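Local coordinates for putative conjugative transposon recombinase (Clostridium difficile, PDB 3G13), which probably binds DNA and carries out strand exchange as a serine recombinase, of which this chain is the N-terminal resolvase domain, at residues E4-A9 with E75-F80; L44-A49 with F64-N69; K82-F87 with V108-E113; N90-L95 with S131-E136. All coordinates share one frame; numbering follows the deposited sequence.

Contact 1 of 4, residues E4-A9 with E75-F80; sequences ERLRVA and EIDMVF. Unlike the reference sequence in segment 75-80: F80 (reference Ile).
The guanidinium of R7 is met at its edge by the loop residue E75, the ring of F80 at its edge by V8 of strand 6-14. R7 NE gives a bent hydrogen bond to the carbonyl oxygen of E75, 2.8 Å from NE to O, and that oxygen lies 7° out of the guanidinium plane. A bend of the R7 chain at chi3 (62°) turns the group back to this carbonyl. At the F80 ring, V8 CG1 comes up against the CD1-CE1 edge, 3.5 Å from CE1. The carboxylate of D77 takes the backbone N-H of R7 on the anti side of OD2, at 2.9 Å and nearly straight (173°), while L6 CD1 lies 3.3 Å from D77 CB. R7 O is gripped twice, by D77 N at 2.7 Å and by M78 N at 3.2 Å, a forked acceptor where segment 75-80 enters strand 78-81. Beyond it the regular parallel pattern takes over: A9 N bonds to M78 O, and F80 N to A9 O at 2.8 Å. On one face of the sheet V8 packs against I36 of helix 25-37; on the other, A9 CB touches I76 CD1, and M67 of helix 62-72 touches I76 and V79. Two parallel strands, 6-14 and 78-81, with helices on both faces are typical of the central sheet of the three-layer alpha/beta resolvase domain of serine recombinases.

Contact 2 of 4, residues L44-A49 with F64-N69; sequences LADIYA and FQRMIN
R66 and M67, one after the other on helix 64-69, grip Y48 and D46 of the strand. R66 stretches out from the helix with CG anti to the backbone N, then bends at chi3 to lay its guanidinium beside the tyrosine ring. Y48 CE1 sits 3.3 Å above the centre of the guanidinium face, the two planes being 30° apart. Within its own plane the same group sends NH1 to D46 OD2, a salt bridge of 2.9 Å with a nearly straight N-H (172°); carboxylate and guanidinium are turned steeply against each other. D63 holds R66 NE in a second salt bridge, so two carboxylates fix the rotation of the group. D46 is itself steadied by its other oxygen, OD1, which accepts from I47 N at 2.8 Å. M67, a selenomethionine, follows with its CG 3.4 Å from the centroid of the Y48 ring and almost on the ring normal, a CH-pi contact over the face. Its SE lies obliquely at 4.5 Å from that centroid, a Met-aromatic contact. The phenol end of Y48 is hydrogen-bonded to D70, one turn further along the helix than R66. Helix 62-72 thus runs roughly antiparallel to strand 42-51, at 142° between the short segments, covering one face of the sheet with M67 also on Y11 of strand 6-14, while I47 faces helix 25-37 on the other.

Contact 3 of 4, residues K82-F87 with V108-E113; sequences KSISRF and VYFEDE
I84 N, in the first turn of helix 84-87, gives its N-H to E113 OE2 at 2.9 Å, almost straight (170°). The donor arrives on the syn side of the carboxylate, 34° out of its plane. The same oxygen accepts from water 1, which itself accepts from S85 N at 3.0 Å, and from S131 OG of the second subunit; E113 therefore serves two N-H groups at the start of the helix, one directly and one through water. K82 is held at both ends: its O accepts from D112 N at 2.8 Å, and its NZ forms a salt bridge of 2.8 Å with D112 OD1 on the syn lone pair. The K82 chain stays extended up to a bend at chi4 (62°) that turns NZ to the carboxylate. S83, at the N-cap position, gives its hydroxyl to S85 OG, which also bonds E138 of the second subunit. E111 OE1 is taken by Y32. Next to these polar groups is an apolar cluster in which I84 CG1 stands over the centre of the F110 ring, 3.7 Å from its centroid. F110 in turn points an edge at the face of F87, a T-shaped pair with nearly perpendicular planes. The N-H groups opening the helix probably stabilise the negative charge of E113; its bond to S131 OG of the second subunit ties the turn after strand 107-110 to the dimer interface.

Contact 4 of 4, residues N90-L95 with S131-E136; sequences NTLDTL and SVAQQE
The tight apolar part of the contact centres on A133 CB, where T91, L92 and L95 converge on one methyl group. T91 CG2 is 3.6 Å from A133 CB, and L92 CD2 and L95 CD1 each lie 3.8 Å from it. The small alanine lets T91 and A133 come within 5.8 Å of each other at CA, although the axes of the short helical segments are 9.6 Å apart. T91 holds CG2 anti to its own N, which places the methyl on A133 and leaves OG1 beside the backbone N, facing the E136 carboxylate; OG1 is 3.1 Å from E136 OE2. V132 CG1 packs along the flank of T91, which is also packed on by V132 of the second subunit. The other side is looser and wet. E136 extends beyond CG over the start of helix 91-102 without touching its backbone, and two waters bridge the step: water 2 takes the N-H of T91 and donates to E136 OE2 at 2.7 Å, and water 3 takes that of L92 and donates to E136 OE1 at 2.9 Å. D93 N, in the same first turn, is capped by OD1 of the N-cap residue N90. The shorter helix 91-102 packs roughly antiparallel, at 143°, on the long helix 120-150, which also meets the second subunit, consistent with the long dimerisation helix of serine recombinases.

Overall arrangement
Contacts 1 and 2 share the sheet: they touch where V8 O meets A45 N at 2.8 Å, a probable hydrogen bond, and along the chain contact 2 is nested within the loop closed by contact 1. Contact 3 continues across the sheet, V79 O lying 2.8 Å from Y109 N, and meets contact 2 where F64 CE1 approaches F87 O at 3.2 Å. Contact 4 lies beyond the sheet, its centre about 26 Å from that of contact 1 and on the opposite side of the chain's centre. Contacts 3 and 4 interlock in sequence, have centres about 16 Å apart and both touch the second subunit.

Contact 1 of 4, residues E4-A9 with E75-F80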
loop_
_atom_site.group_PDB
_atom_site.type_symbol
_atom_site.label_atom_id
_atom_site.label_comp_id
_atom_site.label_asym_id
_atom_site.label_seq_id
_atom_site.Cartn_x
_atom_site.Cartn_y
_atom_site.Cartn_z
ATOM N N GLU A 4 28.850 14.798 14.651
ATOM C CA GLU A 4 29.666 14.172 13.586
ATOM C C GLU A 4 28.963 12.896 13.042
ATOM O O GLU A 4 28.272 12.934 12.008
ATOM C CB GLU A 4 31.128 13.875 14.005
ATOM C CG GLU A 4 31.278 12.838 15.143
ATOM C CD GLU A 4 32.652 12.815 15.755
ATOM O OE1 GLU A 4 33.639 12.703 14.992
ATOM O OE2 GLU A 4 32.742 12.882 17.003
ATOM N N ARG A 5 29.111 11.789 13.763
ATOM C CA ARG A 5 28.641 10.494 13.298
ATOM C C ARG A 5 27.125 10.378 13.191
ATOM O O ARG A 5 26.373 10.976 13.960
ATOM C CB ARG A 5 29.248 9.369 14.140
ATOM C CG ARG A 5 30.778 9.275 13.979
ATOM C CD ARG A 5 31.359 8.144 14.825
ATOM N NE ARG A 5 31.277 8.486 16.246
ATOM C CZ ARG A 5 31.458 7.633 17.251
ATOM N NH1 ARG A 5 31.716 6.346 17.010
ATOM N NH2 ARG A 5 31.347 8.070 18.506
ATOM N N LEU A 6 26.679 9.591 12.221
ATOM C CA LEU A 6 25.269 9.308 12.107
ATOM C C LEU A 6 24.856 8.425 13.278
ATOM O O LEU A 6 25.481 7.401 13.528
ATOM C CB LEU A 6 24.961 8.642 10.759
ATOM C CG LEU A 6 23.479 8.417 10.422
ATOM C CD1 LEU A 6 22.821 9.705 9.890
ATOM C CD2 LEU A 6 23.291 7.252 9.393
ATOM N N ARG A 7 23.789 8.829 13.988
ATOM C CA ARG A 7 23.291 8.090 15.157
ATOM C C ARG A 7 22.270 7.047 14.700
ATOM O O ARG A 7 21.194 7.368 14.178
ATOM C CB ARG A 7 22.722 9.033 16.239
ATOM C CG ARG A 7 23.817 9.968 16.898
ATOM C CD ARG A 7 23.363 10.572 18.238
ATOM N NE ARG A 7 23.091 9.553 19.280
ATOM C CZ ARG A 7 24.000 8.966 20.069
ATOM N NH1 ARG A 7 25.293 9.261 20.005
ATOM N NH2 ARG A 7 23.601 8.065 20.947
ATOM N N VAL A 8 22.646 5.793 14.863
ATOM C CA VAL A 8 21.873 4.696 14.294
ATOM C C VAL A 8 21.241 3.858 15.391
ATOM O O VAL A 8 21.922 3.399 16.304
ATOM C CB VAL A 8 22.727 3.832 13.334
ATOM C CG1 VAL A 8 21.871 2.733 12.666
ATOM C CG2 VAL A 8 23.382 4.734 12.255
ATOM N N ALA A 9 19.935 3.656 15.299
ATOM C CA ALA A 9 19.246 2.715 16.200
ATOM C C ALA A 9 18.722 1.484 15.445
ATOM O O ALA A 9 18.703 1.464 14.194
ATOM C CB ALA A 9 18.077 3.441 16.892
ATOM N N GLU A 75 18.169 12.046 19.415
ATOM C CA GLU A 75 19.189 11.015 19.683
ATOM C C GLU A 75 19.435 10.060 18.515
ATOM O O GLU A 75 20.400 9.291 18.541
ATOM C CB GLU A 75 18.819 10.219 20.934
ATOM C CG GLU A 75 19.111 10.980 22.199
ATOM C CD GLU A 75 18.434 10.386 23.413
ATOM O OE1 GLU A 75 18.331 9.130 23.511
ATOM O OE2 GLU A 75 17.999 11.181 24.274
ATOM N N ILE A 76 18.562 10.091 17.498
ATOM C CA ILE A 76 18.594 9.053 16.446
ATOM C C ILE A 76 18.420 9.696 15.075
ATOM O O ILE A 76 17.507 10.522 14.904
ATOM C CB ILE A 76 17.479 7.992 16.675
ATOM C CG1 ILE A 76 17.680 7.258 18.019
ATOM C CG2 ILE A 76 17.380 6.981 15.488
ATOM C CD1 ILE A 76 16.490 6.419 18.462
ATOM N N ASP A 77 19.278 9.326 14.118
ATOM C CA ASP A 77 19.202 9.858 12.738
ATOM C C ASP A 77 18.610 8.848 11.770
ATOM O O ASP A 77 18.020 9.221 10.755
ATOM C CB ASP A 77 20.582 10.301 12.210
ATOM C CG ASP A 77 21.212 11.419 13.036
ATOM O OD1 ASP A 77 20.539 12.473 13.268
ATOM O OD2 ASP A 77 22.390 11.249 13.429
HETATM N N MSE A 78 18.785 7.573 12.089
HETATM C CA MSE A 78 18.303 6.474 11.272
HETATM C C MSE A 78 17.995 5.249 12.148
HETATM O O MSE A 78 18.790 4.851 13.016
HETATM C CB MSE A 78 19.285 6.140 10.120
HETATM C CG MSE A 78 18.756 5.051 9.168
HETATM SE SE MSE A 78 19.778 4.799 7.523
HETATM C CE MSE A 78 18.349 5.213 6.299
ATOM N N VAL A 79 16.820 4.686 11.919
ATOM C CA VAL A 79 16.381 3.438 12.565
ATOM C C VAL A 79 16.297 2.268 11.613
ATOM O O VAL A 79 15.564 2.315 10.630
ATOM C CB VAL A 79 14.945 3.597 13.174
ATOM C CG1 VAL A 79 14.573 2.336 14.003
ATOM C CG2 VAL A 79 14.880 4.822 14.035
ATOM N N PHE A 80 17.013 1.186 11.921
ATOM C CA PHE A 80 16.857 -0.066 11.199
ATOM C C PHE A 80 15.687 -0.847 11.774
ATOM O O PHE A 80 15.483 -0.896 13.000
ATOM C CB PHE A 80 18.117 -0.945 11.292
ATOM C CG PHE A 80 19.217 -0.533 10.352
ATOM C CD1 PHE A 80 20.337 0.140 10.833
ATOM C CD2 PHE A 80 19.123 -0.799 8.981
ATOM C CE1 PHE A 80 21.391 0.526 9.957
ATOM C CE2 PHE A 80 20.158 -0.412 8.088
ATOM C CZ PHE A 80 21.293 0.257 8.580
#

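Contact 2 of 4, residues L44-A49 with F64-N69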
loop_
_atom_site.group_PDB
_atom_site.type_symbol
_atom_site.label_atom_id
_atom_site.label_comp_id
_atom_site.label_asym_id
_atom_site.label_seq_id
_atom_site.Cartn_x
_atom_site.Cartn_y
_atom_site.Cartn_z
ATOM N N LEU A 44 26.212 3.674 17.240
ATOM C CA LEU A 44 25.018 3.039 17.798
ATOM C C LEU A 44 24.383 3.949 18.852
ATOM O O LEU A 44 25.057 4.354 19.820
ATOM C CB LEU A 44 25.362 1.662 18.397
ATOM C CG LEU A 44 24.287 0.839 19.147
ATOM C CD1 LEU A 44 23.116 0.463 18.258
ATOM C CD2 LEU A 44 24.940 -0.401 19.777
ATOM N N ALA A 45 23.115 4.308 18.618
ATOM C CA ALA A 45 22.302 5.039 19.593
ATOM C C ALA A 45 21.832 4.006 20.613
ATOM O O ALA A 45 22.295 4.013 21.753
ATOM C CB ALA A 45 21.124 5.751 18.912
ATOM N N ASP A 46 20.983 3.062 20.183
ATOM C CA ASP A 46 20.493 2.054 21.084
ATOM C C ASP A 46 19.784 0.972 20.293
ATOM O O ASP A 46 19.550 1.092 19.073
ATOM C CB ASP A 46 19.592 2.689 22.190
ATOM C CG ASP A 46 19.514 1.833 23.468
ATOM O OD1 ASP A 46 20.133 0.736 23.532
ATOM O OD2 ASP A 46 18.751 2.223 24.369
ATOM N N ILE A 47 19.501 -0.115 20.977
ATOM C CA ILE A 47 18.712 -1.185 20.431
ATOM C C ILE A 47 17.413 -1.244 21.247
ATOM O O ILE A 47 17.437 -1.278 22.481
ATOM C CB ILE A 47 19.500 -2.504 20.388
ATOM C CG1 ILE A 47 20.693 -2.338 19.413
ATOM C CG2 ILE A 47 18.559 -3.712 20.009
ATOM C CD1 ILE A 47 21.659 -3.451 19.384
ATOM N N TYR A 48 16.298 -1.178 20.529
ATOM C CA TYR A 48 14.972 -1.107 21.119
ATOM C C TYR A 48 14.255 -2.373 20.726
ATOM O O TYR A 48 14.388 -2.834 19.598
ATOM C CB TYR A 48 14.235 0.108 20.600
ATOM C CG TYR A 48 14.927 1.426 20.884
ATOM C CD1 TYR A 48 14.546 2.212 21.980
ATOM C CD2 TYR A 48 15.952 1.896 20.054
ATOM C CE1 TYR A 48 15.158 3.430 22.250
ATOM C CE2 TYR A 48 16.601 3.125 20.321
ATOM C CZ TYR A 48 16.196 3.881 21.425
ATOM O OH TYR A 48 16.798 5.093 21.705
ATOM N N ALA A 49 13.490 -2.950 21.655
ATOM C CA ALA A 49 12.908 -4.262 21.436
ATOM C C ALA A 49 11.664 -4.499 22.289
ATOM O O ALA A 49 11.668 -4.250 23.505
ATOM C CB ALA A 49 13.930 -5.342 21.699
ATOM N N PHE A 64 9.173 0.555 21.658
ATOM C CA PHE A 64 8.886 1.339 20.453
ATOM C C PHE A 64 8.628 2.789 20.841
ATOM O O PHE A 64 9.164 3.715 20.234
ATOM C CB PHE A 64 7.667 0.803 19.688
ATOM C CG PHE A 64 7.433 1.524 18.375
ATOM C CD1 PHE A 64 8.119 1.119 17.222
ATOM C CD2 PHE A 64 6.572 2.621 18.307
ATOM C CE1 PHE A 64 7.937 1.771 16.006
ATOM C CE2 PHE A 64 6.377 3.299 17.090
ATOM C CZ PHE A 64 7.059 2.874 15.935
ATOM N N GLN A 65 7.799 2.994 21.869
ATOM C CA GLN A 65 7.495 4.356 22.309
ATOM C C GLN A 65 8.713 5.067 22.883
ATOM O O GLN A 65 8.857 6.270 22.697
ATOM C CB GLN A 65 6.330 4.387 23.312
ATOM C CG GLN A 65 4.970 4.108 22.693
ATOM C CD GLN A 65 4.615 5.077 21.558
ATOM O OE1 GLN A 65 4.699 6.302 21.722
ATOM N NE2 GLN A 65 4.226 4.523 20.398
ATOM N N ARG A 66 9.572 4.334 23.596
ATOM C CA ARG A 66 10.822 4.929 24.115
ATOM C C ARG A 66 11.669 5.382 22.915
ATOM O O ARG A 66 12.182 6.482 22.910
ATOM C CB ARG A 66 11.574 3.933 25.005
ATOM C CG ARG A 66 12.895 4.431 25.598
ATOM C CD ARG A 66 13.535 3.371 26.487
ATOM N NE ARG A 66 14.011 2.171 25.777
ATOM C CZ ARG A 66 15.252 1.979 25.330
ATOM N NH1 ARG A 66 16.196 2.905 25.483
ATOM N NH2 ARG A 66 15.557 0.841 24.720
HETATM N N MSE A 67 11.745 4.544 21.881
HETATM C CA MSE A 67 12.433 4.923 20.661
HETATM C C MSE A 67 11.890 6.192 19.993
HETATM O O MSE A 67 12.663 7.092 19.616
HETATM C CB MSE A 67 12.413 3.786 19.671
HETATM C CG MSE A 67 13.573 3.890 18.725
HETATM SE SE MSE A 67 13.269 2.659 17.289
HETATM C CE MSE A 67 12.225 4.206 16.495
ATOM N N ILE A 68 10.564 6.258 19.837
ATOM C CA ILE A 68 9.939 7.476 19.325
ATOM C C ILE A 68 10.314 8.704 20.161
ATOM O O ILE A 68 10.657 9.721 19.593
ATOM C CB ILE A 68 8.408 7.351 19.195
ATOM C CG1 ILE A 68 8.037 6.232 18.193
ATOM C CG2 ILE A 68 7.822 8.676 18.770
ATOM C CD1 ILE A 68 8.590 6.431 16.712
ATOM N N ASN A 69 10.256 8.613 21.495
ATOM C CA ASN A 69 10.673 9.765 22.350
ATOM C C ASN A 69 12.146 10.151 22.164
ATOM O O ASN A 69 12.488 11.322 22.167
ATOM C CB ASN A 69 10.421 9.504 23.856
ATOM C CG ASN A 69 8.956 9.189 24.190
ATOM O OD1 ASN A 69 8.682 8.406 25.121
ATOM N ND2 ASN A 69 8.014 9.791 23.460
#

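Contact 3 of 4, residues K82-F87 with V108-E113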
loop_
_atom_site.group_PDB
_atom_site.type_symbol
_atom_site.label_atom_id
_atom_site.label_comp_id
_atom_site.label_asym_id
_atom_site.label_seq_id
_atom_site.Cartn_x
_atom_site.Cartn_y
_atom_site.Cartn_z
ATOM N N LYS A 82 13.471 -4.774 10.636
ATOM C CA LYS A 82 13.568 -5.862 9.681
ATOM C C LYS A 82 12.514 -5.734 8.581
ATOM O O LYS A 82 12.797 -5.991 7.420
ATOM C CB LYS A 82 13.497 -7.237 10.376
ATOM C CG LYS A 82 13.526 -8.438 9.378
ATOM C CD LYS A 82 13.890 -9.807 10.013
ATOM C CE LYS A 82 13.718 -10.963 9.018
ATOM N NZ LYS A 82 14.645 -10.813 7.831
ATOM N N SER A 83 11.319 -5.284 8.947
ATOM C CA SER A 83 10.201 -5.306 8.002
ATOM C C SER A 83 9.170 -4.284 8.437
ATOM O O SER A 83 9.097 -3.900 9.617
ATOM C CB SER A 83 9.548 -6.707 7.969
ATOM O OG SER A 83 8.893 -6.937 9.200
ATOM N N ILE A 84 8.343 -3.861 7.493
ATOM C CA ILE A 84 7.196 -3.027 7.813
ATOM C C ILE A 84 6.271 -3.676 8.881
ATOM O O ILE A 84 5.743 -2.982 9.759
ATOM C CB ILE A 84 6.375 -2.679 6.504
ATOM C CG1 ILE A 84 7.142 -1.618 5.686
ATOM C CG2 ILE A 84 4.994 -2.153 6.864
ATOM C CD1 ILE A 84 6.801 -1.543 4.174
ATOM N N SER A 85 6.061 -4.989 8.765
ATOM C CA SER A 85 5.180 -5.751 9.668
ATOM C C SER A 85 5.633 -5.764 11.145
ATOM O O SER A 85 4.806 -5.946 12.055
ATOM C CB SER A 85 5.030 -7.177 9.146
ATOM O OG SER A 85 6.296 -7.831 9.156
ATOM N N ARG A 86 6.936 -5.585 11.373
ATOM C CA ARG A 86 7.527 -5.462 12.725
ATOM C C ARG A 86 7.565 -4.023 13.187
ATOM O O ARG A 86 7.582 -3.741 14.386
ATOM C CB ARG A 86 8.964 -6.018 12.759
ATOM C CG ARG A 86 9.063 -7.525 12.603
ATOM C CD ARG A 86 10.501 -7.982 12.372
ATOM N NE ARG A 86 10.550 -9.360 11.863
ATOM C CZ ARG A 86 11.262 -10.352 12.399
ATOM N NH1 ARG A 86 12.009 -10.150 13.493
ATOM N NH2 ARG A 86 11.226 -11.565 11.845
ATOM N N PHE A 87 7.596 -3.094 12.241
ATOM C CA PHE A 87 7.708 -1.678 12.593
ATOM C C PHE A 87 6.427 -1.145 13.253
ATOM O O PHE A 87 6.471 -0.362 14.203
ATOM C CB PHE A 87 8.049 -0.836 11.351
ATOM C CG PHE A 87 8.187 0.638 11.622
ATOM C CD1 PHE A 87 9.288 1.134 12.319
ATOM C CD2 PHE A 87 7.225 1.549 11.144
ATOM C CE1 PHE A 87 9.429 2.520 12.546
ATOM C CE2 PHE A 87 7.363 2.922 11.352
ATOM C CZ PHE A 87 8.452 3.414 12.040
ATOM N N VAL A 108 13.896 5.761 8.365
ATOM C CA VAL A 108 13.775 4.367 8.724
ATOM C C VAL A 108 14.326 3.547 7.569
ATOM O O VAL A 108 14.111 3.881 6.391
ATOM C CB VAL A 108 12.296 3.959 9.023
ATOM C CG1 VAL A 108 12.191 2.424 9.339
ATOM C CG2 VAL A 108 11.762 4.794 10.132
ATOM N N TYR A 109 15.108 2.523 7.901
ATOM C CA TYR A 109 15.542 1.589 6.886
ATOM C C TYR A 109 14.876 0.232 7.135
ATOM O O TYR A 109 15.212 -0.454 8.102
ATOM C CB TYR A 109 17.097 1.450 6.778
ATOM C CG TYR A 109 17.440 0.702 5.493
ATOM C CD1 TYR A 109 17.669 1.401 4.320
ATOM C CD2 TYR A 109 17.476 -0.690 5.448
ATOM C CE1 TYR A 109 17.913 0.752 3.137
ATOM C CE2 TYR A 109 17.712 -1.371 4.245
ATOM C CZ TYR A 109 17.933 -0.637 3.102
ATOM O OH TYR A 109 18.175 -1.265 1.904
ATOM N N PHE A 110 13.946 -0.126 6.235
ATOM C CA PHE A 110 13.250 -1.397 6.231
ATOM C C PHE A 110 14.135 -2.402 5.513
ATOM O O PHE A 110 14.323 -2.317 4.306
ATOM C CB PHE A 110 11.888 -1.241 5.502
ATOM C CG PHE A 110 10.912 -0.387 6.245
ATOM C CD1 PHE A 110 10.427 -0.782 7.508
ATOM C CD2 PHE A 110 10.481 0.827 5.713
ATOM C CE1 PHE A 110 9.522 0.022 8.202
ATOM C CE2 PHE A 110 9.569 1.608 6.395
ATOM C CZ PHE A 110 9.078 1.217 7.626
ATOM N N GLU A 111 14.709 -3.335 6.268
ATOM C CA GLU A 111 15.735 -4.211 5.734
ATOM C C GLU A 111 15.195 -5.185 4.675
ATOM O O GLU A 111 15.814 -5.345 3.615
ATOM C CB GLU A 111 16.478 -4.972 6.859
ATOM C CG GLU A 111 17.032 -4.051 7.971
ATOM C CD GLU A 111 17.179 -4.780 9.290
ATOM O OE1 GLU A 111 16.760 -4.246 10.328
ATOM O OE2 GLU A 111 17.713 -5.895 9.286
ATOM N N ASP A 112 14.072 -5.841 4.948
ATOM C CA ASP A 112 13.538 -6.865 4.001
ATOM C C ASP A 112 13.102 -6.231 2.663
ATOM O O ASP A 112 13.425 -6.733 1.578
ATOM C CB ASP A 112 12.328 -7.604 4.615
ATOM C CG ASP A 112 12.732 -8.670 5.682
ATOM O OD1 ASP A 112 13.947 -8.947 5.884
ATOM O OD2 ASP A 112 11.803 -9.196 6.327
ATOM N N GLU A 113 12.387 -5.113 2.784
ATOM C CA GLU A 113 11.846 -4.363 1.645
ATOM C C GLU A 113 12.926 -3.542 0.925
ATOM O O GLU A 113 12.747 -3.197 -0.225
ATOM C CB GLU A 113 10.747 -3.416 2.121
ATOM C CG GLU A 113 9.497 -4.095 2.663
ATOM C CD GLU A 113 9.612 -4.455 4.144
ATOM O OE1 GLU A 113 10.731 -4.328 4.715
ATOM O OE2 GLU A 113 8.583 -4.856 4.733
HETATM O O HOH W 1 6.447 -6.435 6.197
#

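Contact 4 of 4, residues N90-L95 with S131-E136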
loop_
_atom_site.group_PDB
_atom_site.type_symbol
_atom_site.label_atom_id
_atom_site.label_comp_id
_atom_site.label_asym_id
_atom_site.label_seq_id
_atom_site.Cartn_x
_atom_site.Cartn_y
_atom_site.Cartn_z
ATOM N N ASN A 90 -0.301 -1.684 11.844
ATOM C CA ASN A 90 -1.223 -1.467 10.730
ATOM C C ASN A 90 -0.738 -0.355 9.824
ATOM O O ASN A 90 0.227 0.327 10.157
ATOM C CB ASN A 90 -2.644 -1.156 11.255
ATOM C CG ASN A 90 -2.664 0.018 12.201
ATOM O OD1 ASN A 90 -2.096 1.059 11.921
ATOM N ND2 ASN A 90 -3.349 -0.142 13.344
ATOM N N THR A 91 -1.457 -0.143 8.724
ATOM C CA THR A 91 -1.102 0.875 7.741
ATOM C C THR A 91 -1.106 2.297 8.309
ATOM O O THR A 91 -0.157 3.054 8.090
ATOM C CB THR A 91 -2.008 0.761 6.498
ATOM O OG1 THR A 91 -1.790 -0.529 5.917
ATOM C CG2 THR A 91 -1.641 1.823 5.461
ATOM N N LEU A 92 -2.170 2.645 9.044
ATOM C CA LEU A 92 -2.298 3.965 9.636
ATOM C C LEU A 92 -1.151 4.333 10.603
ATOM O O LEU A 92 -0.664 5.466 10.595
ATOM C CB LEU A 92 -3.662 4.118 10.322
ATOM C CG LEU A 92 -4.806 4.406 9.345
ATOM C CD1 LEU A 92 -6.131 4.413 10.103
ATOM C CD2 LEU A 92 -4.588 5.758 8.671
ATOM N N ASP A 93 -0.740 3.380 11.424
ATOM C CA ASP A 93 0.387 3.615 12.350
ATOM C C ASP A 93 1.703 3.686 11.592
ATOM O O ASP A 93 2.572 4.485 11.957
ATOM C CB ASP A 93 0.482 2.524 13.426
ATOM C CG ASP A 93 -0.602 2.657 14.500
ATOM O OD1 ASP A 93 -1.231 3.734 14.570
ATOM O OD2 ASP A 93 -0.813 1.675 15.250
ATOM N N THR A 94 1.857 2.857 10.552
ATOM C CA THR A 94 3.081 2.898 9.717
ATOM C C THR A 94 3.265 4.305 9.142
ATOM O O THR A 94 4.359 4.881 9.207
ATOM C CB THR A 94 3.070 1.845 8.553
ATOM O OG1 THR A 94 2.801 0.520 9.054
ATOM C CG2 THR A 94 4.407 1.837 7.836
ATOM N N LEU A 95 2.182 4.848 8.580
ATOM C CA LEU A 95 2.135 6.223 8.082
ATOM C C LEU A 95 2.508 7.241 9.120
ATOM O O LEU A 95 3.382 8.084 8.899
ATOM C CB LEU A 95 0.711 6.558 7.563
ATOM C CG LEU A 95 0.378 6.026 6.176
ATOM C CD1 LEU A 95 -1.148 6.211 5.874
ATOM C CD2 LEU A 95 1.272 6.785 5.173
ATOM N N SER A 131 -2.905 5.490 0.008
ATOM C CA SER A 131 -3.995 4.960 -0.820
ATOM C C SER A 131 -4.567 3.699 -0.201
ATOM O O SER A 131 -5.771 3.522 -0.159
ATOM C CB SER A 131 -3.541 4.686 -2.261
ATOM O OG SER A 131 -3.566 5.913 -2.975
ATOM N N VAL A 132 -3.678 2.838 0.286
ATOM C CA VAL A 132 -4.066 1.638 1.018
ATOM C C VAL A 132 -4.902 1.985 2.261
ATOM O O VAL A 132 -5.959 1.408 2.458
ATOM C CB VAL A 132 -2.840 0.787 1.384
ATOM C CG1 VAL A 132 -3.220 -0.324 2.318
ATOM C CG2 VAL A 132 -2.200 0.180 0.109
ATOM N N ALA A 133 -4.430 2.922 3.081
ATOM C CA ALA A 133 -5.136 3.344 4.304
ATOM C C ALA A 133 -6.522 3.976 4.038
ATOM O O ALA A 133 -7.452 3.758 4.809
ATOM C CB ALA A 133 -4.282 4.286 5.129
ATOM N N GLN A 134 -6.649 4.757 2.962
ATOM C CA GLN A 134 -7.943 5.348 2.596
ATOM C C GLN A 134 -8.956 4.251 2.273
ATOM O O GLN A 134 -10.097 4.297 2.715
ATOM C CB GLN A 134 -7.808 6.307 1.406
ATOM C CG GLN A 134 -9.131 7.008 0.980
ATOM C CD GLN A 134 -9.745 7.876 2.086
ATOM O OE1 GLN A 134 -9.032 8.427 2.929
ATOM N NE2 GLN A 134 -11.074 8.012 2.075
ATOM N N GLN A 135 -8.525 3.270 1.501
ATOM C CA GLN A 135 -9.368 2.123 1.145
ATOM C C GLN A 135 -9.738 1.266 2.385
ATOM O O GLN A 135 -10.877 0.805 2.496
ATOM C CB GLN A 135 -8.658 1.278 0.113
ATOM C CG GLN A 135 -9.409 0.064 -0.352
ATOM C CD GLN A 135 -8.755 -0.601 -1.537
ATOM O OE1 GLN A 135 -7.670 -1.187 -1.420
ATOM N NE2 GLN A 135 -9.443 -0.566 -2.689
ATOM N N GLU A 136 -8.774 1.032 3.276
ATOM C CA GLU A 136 -9.036 0.268 4.488
ATOM C C GLU A 136 -10.069 0.998 5.362
ATOM O O GLU A 136 -10.953 0.369 5.898
ATOM C CB GLU A 136 -7.772 0.060 5.320
ATOM C CG GLU A 136 -6.718 -0.872 4.722
ATOM C CD GLU A 136 -5.434 -0.867 5.568
ATOM O OE1 GLU A 136 -5.286 0.025 6.424
ATOM O OE2 GLU A 136 -4.574 -1.730 5.376
HETATM O O HOH W 2 -3.474 -2.258 7.821
HETATM O O HOH W 3 -4.606 0.682 9.177
#